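Local coordinates for mitochondrial antiviral signaling protein (MAVS) (Equus caballus, PDB 4O9L), which probably relays antiviral innate immune signals by assembling into prion-like filaments through its caspase recruitment domain, at residues D43-T48 with F62-R67; S74-L79 with D89-I94. The protein carries 1 engineered substitution. All blocks are in the same frame, centred on the assembly; numbering follows the deposited sequence.

The two contacts lie on opposite sides of the chain's centre, their centres about 18 Å apart. Interaction 1 is partly buried and joins two turns of one helical run, 39-66, which doubles back on itself; its main bond is polar, R44 reaching across to S64 while also pairing with E60. Interaction 2 is buried and joins two separate helices, 71-81 and 85-96, through apolar contacts, mostly between aliphatic side chains. Helix 39-66 is followed in the chain by helix 71-81, and the two regions meet where F62 CE1 packs 4.0 Å from L75 CD2. A charged-to-neutral hydrogen bond marks the partly buried interaction 1, and close aliphatic contact the buried interaction 2.

Interaction 1: residues D43-T48 with F62-R67; sequences DRLRAT and FTSLRR
R44 reaches S64 because its CG is trans to the backbone N (chi1 176°) and the chain then bends at chi3 (62°), which carries the guanidinium across to the second segment. On the other side, S64 OG lies beside its own backbone N and meets R44 NH2 at 2.9 Å. The bond is nearly straight, 168° at the hydrogen, and OG sits at the edge of the guanidinium, close to its plane. S64 OG also bonds to the backbone oxygen of E60, one turn earlier, so this buried hydroxyl is gripped twice. R44 NH1 forms a salt bridge with the E60 carboxylate, which helps fix the rotation of the guanidinium. L45 closes in from the same helix turn: its CG lies 4.3 Å above one face of the R44 guanidinium, off centre, and its CD2 is 4.0 Å from S64 OG. R67 NH1 approaches R44 NH2 to 4.3 Å; E60 probably offsets the two positive charges, although its ion pair with R67 is long and weak. The R67 guanidinium lays one face over T63 O, 3.6 Å from its plane. The contact ties an early turn of run 39-66 to its last turns, where the chain has doubled back within the helical bundle of a caspase recruitment domain, a member of the death-fold superfamily.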
loop_
_atom_site.group_PDB
_atom_site.type_symbol
_atom_site.label_atom_id
_atom_site.label_comp_id
_atom_site.label_asym_id
_atom_site.label_seq_id
_atom_site.Cartn_x
_atom_site.Cartn_y
_atom_site.Cartn_z
ATOM N N ASP A 43 -3.790 -4.673 -13.337
ATOM C CA ASP A 43 -4.041 -5.942 -14.018
ATOM C C ASP A 43 -3.230 -7.065 -13.394
ATOM O O ASP A 43 -3.762 -8.121 -13.078
ATOM C CB ASP A 43 -3.707 -5.834 -15.512
ATOM C CG ASP A 43 -4.721 -5.007 -16.281
ATOM O OD1 ASP A 43 -5.829 -4.777 -15.749
ATOM O OD2 ASP A 43 -4.415 -4.604 -17.426
ATOM N N ARG A 44 -1.937 -6.817 -13.220
ATOM C CA ARG A 44 -1.025 -7.804 -12.655
ATOM C C ARG A 44 -1.360 -8.161 -11.204
ATOM O O ARG A 44 -1.316 -9.331 -10.809
ATOM C CB ARG A 44 0.417 -7.300 -12.750
ATOM C CG ARG A 44 1.413 -8.212 -12.092
ATOM C CD ARG A 44 2.845 -7.727 -12.280
ATOM N NE ARG A 44 3.080 -6.414 -11.678
ATOM C CZ ARG A 44 3.346 -6.204 -10.389
ATOM N NH1 ARG A 44 3.400 -7.221 -9.536
ATOM N NH2 ARG A 44 3.550 -4.967 -9.947
ATOM N N LEU A 45 -1.700 -7.156 -10.406
ATOM C CA LEU A 45 -2.022 -7.400 -9.005
ATOM C C LEU A 45 -3.360 -8.147 -8.811
ATOM O O LEU A 45 -3.473 -8.980 -7.913
ATOM C CB LEU A 45 -1.957 -6.101 -8.187
ATOM C CG LEU A 45 -0.537 -5.554 -7.986
ATOM C CD1 LEU A 45 -0.581 -4.103 -7.492
ATOM C CD2 LEU A 45 0.254 -6.420 -7.001
ATOM N N ARG A 46 -4.363 -7.869 -9.644
ATOM C CA ARG A 46 -5.601 -8.658 -9.586
ATOM C C ARG A 46 -5.347 -10.127 -9.934
ATOM O O ARG A 46 -5.896 -11.033 -9.287
ATOM C CB ARG A 46 -6.696 -8.072 -10.482
ATOM C CG ARG A 46 -7.337 -6.804 -9.919
ATOM C CD ARG A 46 -8.599 -6.406 -10.692
ATOM N NE ARG A 46 -8.428 -6.504 -12.140
ATOM C CZ ARG A 46 -8.032 -5.505 -12.926
ATOM N NH1 ARG A 46 -7.914 -5.698 -14.234
ATOM N NH2 ARG A 46 -7.753 -4.318 -12.408
ATOM N N ALA A 47 -4.500 -10.361 -10.934
ATOM C CA ALA A 47 -4.157 -11.722 -11.335
ATOM C C ALA A 47 -3.279 -12.401 -10.273
ATOM O O ALA A 47 -3.405 -13.599 -10.027
ATOM C CB ALA A 47 -3.474 -11.730 -12.688
ATOM N N THR A 48 -2.405 -11.628 -9.633
ATOM C CA THR A 48 -1.601 -12.145 -8.518
ATOM C C THR A 48 -2.500 -12.567 -7.348
ATOM O O THR A 48 -2.317 -13.643 -6.756
ATOM C CB THR A 48 -0.596 -11.089 -8.011
ATOM O OG1 THR A 48 0.234 -10.663 -9.098
ATOM C CG2 THR A 48 0.277 -11.654 -6.907
ATOM N N PHE A 62 2.789 -3.825 -1.541
ATOM C CA PHE A 62 3.623 -2.788 -0.930
ATOM C C PHE A 62 4.898 -2.542 -1.725
ATOM O O PHE A 62 5.287 -1.387 -1.947
ATOM C CB PHE A 62 3.908 -3.101 0.547
ATOM C CG PHE A 62 2.695 -2.941 1.447
ATOM C CD1 PHE A 62 1.940 -1.765 1.417
ATOM C CD2 PHE A 62 2.306 -3.963 2.308
ATOM C CE1 PHE A 62 0.821 -1.605 2.244
ATOM C CE2 PHE A 62 1.185 -3.817 3.140
ATOM C CZ PHE A 62 0.441 -2.638 3.102
ATOM N N THR A 63 5.546 -3.608 -2.189
ATOM C CA THR A 63 6.743 -3.412 -3.014
ATOM C C THR A 63 6.372 -2.818 -4.377
ATOM O O THR A 63 7.151 -2.065 -4.971
ATOM C CB THR A 63 7.636 -4.690 -3.119
ATOM O OG1 THR A 63 6.921 -5.736 -3.768
ATOM C CG2 THR A 63 8.023 -5.172 -1.740
ATOM N N SER A 64 5.173 -3.128 -4.864
ATOM C CA SER A 64 4.694 -2.503 -6.097
ATOM C C SER A 64 4.426 -1.012 -5.896
ATOM O O SER A 64 4.770 -0.188 -6.747
ATOM C CB SER A 64 3.432 -3.198 -6.619
ATOM O OG SER A 64 3.742 -4.507 -7.062
ATOM N N LEU A 65 3.804 -0.670 -4.770
ATOM C CA LEU A 65 3.511 0.728 -4.454
ATOM C C LEU A 65 4.802 1.541 -4.383
ATOM O O LEU A 65 4.904 2.631 -4.938
ATOM C CB LEU A 65 2.733 0.824 -3.133
ATOM C CG LEU A 65 1.232 0.491 -3.186
ATOM C CD1 LEU A 65 0.662 0.381 -1.775
ATOM C CD2 LEU A 65 0.465 1.551 -3.982
ATOM N N ARG A 66 5.805 0.963 -3.736
ATOM C CA ARG A 66 7.073 1.636 -3.474
ATOM C C ARG A 66 7.804 2.106 -4.751
ATOM O O ARG A 66 8.584 3.066 -4.715
ATOM C CB ARG A 66 7.963 0.699 -2.639
ATOM C CG ARG A 66 9.296 1.276 -2.228
ATOM C CD ARG A 66 10.219 0.189 -1.719
ATOM N NE ARG A 66 11.242 0.744 -0.842
ATOM C CZ ARG A 66 12.179 0.024 -0.238
ATOM N NH1 ARG A 66 13.070 0.619 0.547
ATOM N NH2 ARG A 66 12.221 -1.290 -0.421
ATOM N N ARG A 67 7.532 1.445 -5.876
ATOM C CA ARG A 67 8.098 1.833 -7.170
ATOM C C ARG A 67 7.383 3.032 -7.814
ATOM O O ARG A 67 7.838 3.559 -8.831
ATOM C CB ARG A 67 8.035 0.654 -8.153
ATOM C CG ARG A 67 8.920 -0.539 -7.807
ATOM C CD ARG A 67 8.926 -1.605 -8.931
ATOM N NE ARG A 67 7.955 -2.671 -8.684
ATOM C CZ ARG A 67 8.200 -3.739 -7.929
ATOM N NH1 ARG A 67 7.258 -4.666 -7.752
ATOM N NH2 ARG A 67 9.391 -3.878 -7.358
#

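Interaction 2: residues S74-L79 with D89-I94; sequences SLIGAL and DEVARI
I76 and V91 bury the most surface here, in nearly equal amounts, and A92 adds a smaller share. The closest approach of I76 to V91 is between their CG1 atoms, 3.8 Å apart, and the two side chains cross obliquely. I76 is extended beyond CG1 (chi2 162°), which takes CD1 past V91 to the backbone of the next residue: CD1 rests 3.8 Å from A92 CA and 3.9 Å from A92 CB. With only a methyl at A92, the isoleucine tip lies against the helix backbone. V91 divides its two branches, CG1 meeting I76 while CG2 faces L79 CD1 at a looser 4.3 Å. Helices 71-81 and 85-96 run nearly antiparallel at these segments, with an angle of 158° between their directions and axes 9.5 Å apart at closest. Around the contact, I76 and L79 also touch A88 on helix 85-96, and V91 packs on F22 and on T11 of helix 6-17, so a third helix borders the contact. With carbon meeting carbon throughout, the pairing of these two helices probably rests on shape fit and exclusion of water, not on directed polar bonds.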
loop_
_atom_site.group_PDB
_atom_site.type_symbol
_atom_site.label_atom_id
_atom_site.label_comp_id
_atom_site.label_asym_id
_atom_site.label_seq_id
_atom_site.Cartn_x
_atom_site.Cartn_y
_atom_site.Cartn_z
ATOM N N SER A 74 -1.193 8.132 -1.761
ATOM C CA SER A 74 -2.158 7.264 -2.422
ATOM C C SER A 74 -2.686 6.227 -1.423
ATOM O O SER A 74 -3.898 6.057 -1.277
ATOM C CB SER A 74 -1.509 6.572 -3.628
ATOM O OG SER A 74 -2.481 5.876 -4.396
ATOM N N LEU A 75 -1.775 5.550 -0.722
ATOM C CA LEU A 75 -2.164 4.536 0.263
ATOM C C LEU A 75 -3.012 5.099 1.398
ATOM O O LEU A 75 -4.008 4.498 1.791
ATOM C CB LEU A 75 -0.931 3.857 0.842
ATOM C CG LEU A 75 -1.124 2.830 1.960
ATOM C CD1 LEU A 75 -1.972 1.654 1.474
ATOM C CD2 LEU A 75 0.267 2.355 2.428
ATOM N N ILE A 76 -2.609 6.248 1.928
ATOM C CA ILE A 76 -3.358 6.889 3.002
ATOM C C ILE A 76 -4.787 7.158 2.545
ATOM O O ILE A 76 -5.742 6.799 3.248
ATOM C CB ILE A 76 -2.681 8.200 3.466
ATOM C CG1 ILE A 76 -1.413 7.871 4.259
ATOM C CG2 ILE A 76 -3.646 9.063 4.312
ATOM C CD1 ILE A 76 -0.459 9.022 4.393
ATOM N N GLY A 77 -4.940 7.768 1.370
ATOM C CA GLY A 77 -6.272 8.027 0.829
ATOM C C GLY A 77 -7.090 6.756 0.640
ATOM O O GLY A 77 -8.293 6.703 0.940
ATOM N N ALA A 78 -6.433 5.718 0.138
ATOM C CA ALA A 78 -7.104 4.461 -0.154
ATOM C C ALA A 78 -7.515 3.739 1.128
ATOM O O ALA A 78 -8.586 3.112 1.186
ATOM C CB ALA A 78 -6.216 3.570 -1.016
ATOM N N LEU A 79 -6.666 3.810 2.153
ATOM C CA LEU A 79 -7.009 3.204 3.439
ATOM C C LEU A 79 -8.274 3.841 4.023
ATOM O O LEU A 79 -9.161 3.140 4.513
ATOM C CB LEU A 79 -5.827 3.278 4.419
ATOM C CG LEU A 79 -4.678 2.325 4.060
ATOM C CD1 LEU A 79 -3.368 2.685 4.798
ATOM C CD2 LEU A 79 -5.086 0.877 4.341
ATOM N N ASP A 89 -4.095 6.902 9.545
ATOM C CA ASP A 89 -3.513 7.830 10.518
ATOM C C ASP A 89 -2.115 7.395 10.974
ATOM O O ASP A 89 -1.227 8.229 11.167
ATOM C CB ASP A 89 -4.417 8.012 11.749
ATOM C CG ASP A 89 -5.718 8.749 11.430
ATOM O OD1 ASP A 89 -5.776 9.475 10.411
ATOM O OD2 ASP A 89 -6.688 8.597 12.208
ATOM N N GLU A 90 -1.912 6.095 11.151
ATOM C CA GLU A 90 -0.617 5.624 11.639
ATOM C C GLU A 90 0.466 5.807 10.576
ATOM O O GLU A 90 1.611 6.171 10.893
ATOM C CB GLU A 90 -0.698 4.170 12.120
ATOM C CG GLU A 90 -1.468 4.005 13.439
ATOM C CD GLU A 90 -0.936 4.918 14.545
ATOM O OE1 GLU A 90 0.176 4.661 15.066
ATOM O OE2 GLU A 90 -1.629 5.901 14.891
ATOM N N VAL A 91 0.094 5.569 9.321
ATOM C CA VAL A 91 1.015 5.727 8.193
ATOM C C VAL A 91 1.397 7.195 8.036
ATOM O O VAL A 91 2.568 7.511 7.860
ATOM C CB VAL A 91 0.397 5.190 6.864
ATOM C CG1 VAL A 91 1.241 5.607 5.643
ATOM C CG2 VAL A 91 0.276 3.683 6.903
ATOM N N ALA A 92 0.412 8.092 8.104
ATOM C CA ALA A 92 0.701 9.522 8.017
ATOM C C ALA A 92 1.612 9.983 9.157
ATOM O O ALA A 92 2.487 10.830 8.963
ATOM C CB ALA A 92 -0.579 10.332 8.016
ATOM N N ARG A 93 1.378 9.454 10.356
ATOM C CA ARG A 93 2.194 9.827 11.510
ATOM C C ARG A 93 3.667 9.438 11.294
ATOM O O ARG A 93 4.571 10.234 11.576
ATOM C CB ARG A 93 1.619 9.207 12.785
ATOM C CG ARG A 93 2.293 9.633 14.074
ATOM C CD ARG A 93 1.934 8.649 15.178
ATOM N NE ARG A 93 1.851 7.294 14.636
ATOM C CZ ARG A 93 2.841 6.404 14.656
ATOM N NH1 ARG A 93 2.659 5.204 14.117
ATOM N NH2 ARG A 93 4.007 6.709 15.220
ATOM N N ILE A 94 3.912 8.238 10.771
ATOM C CA ILE A 94 5.293 7.813 10.483
ATOM C C ILE A 94 5.928 8.685 9.391
ATOM O O ILE A 94 7.064 9.138 9.529
ATOM C CB ILE A 94 5.370 6.323 10.071
ATOM C CG1 ILE A 94 4.984 5.426 11.252
ATOM C CG2 ILE A 94 6.764 5.967 9.585
ATOM C CD1 ILE A 94 5.896 5.579 12.470
#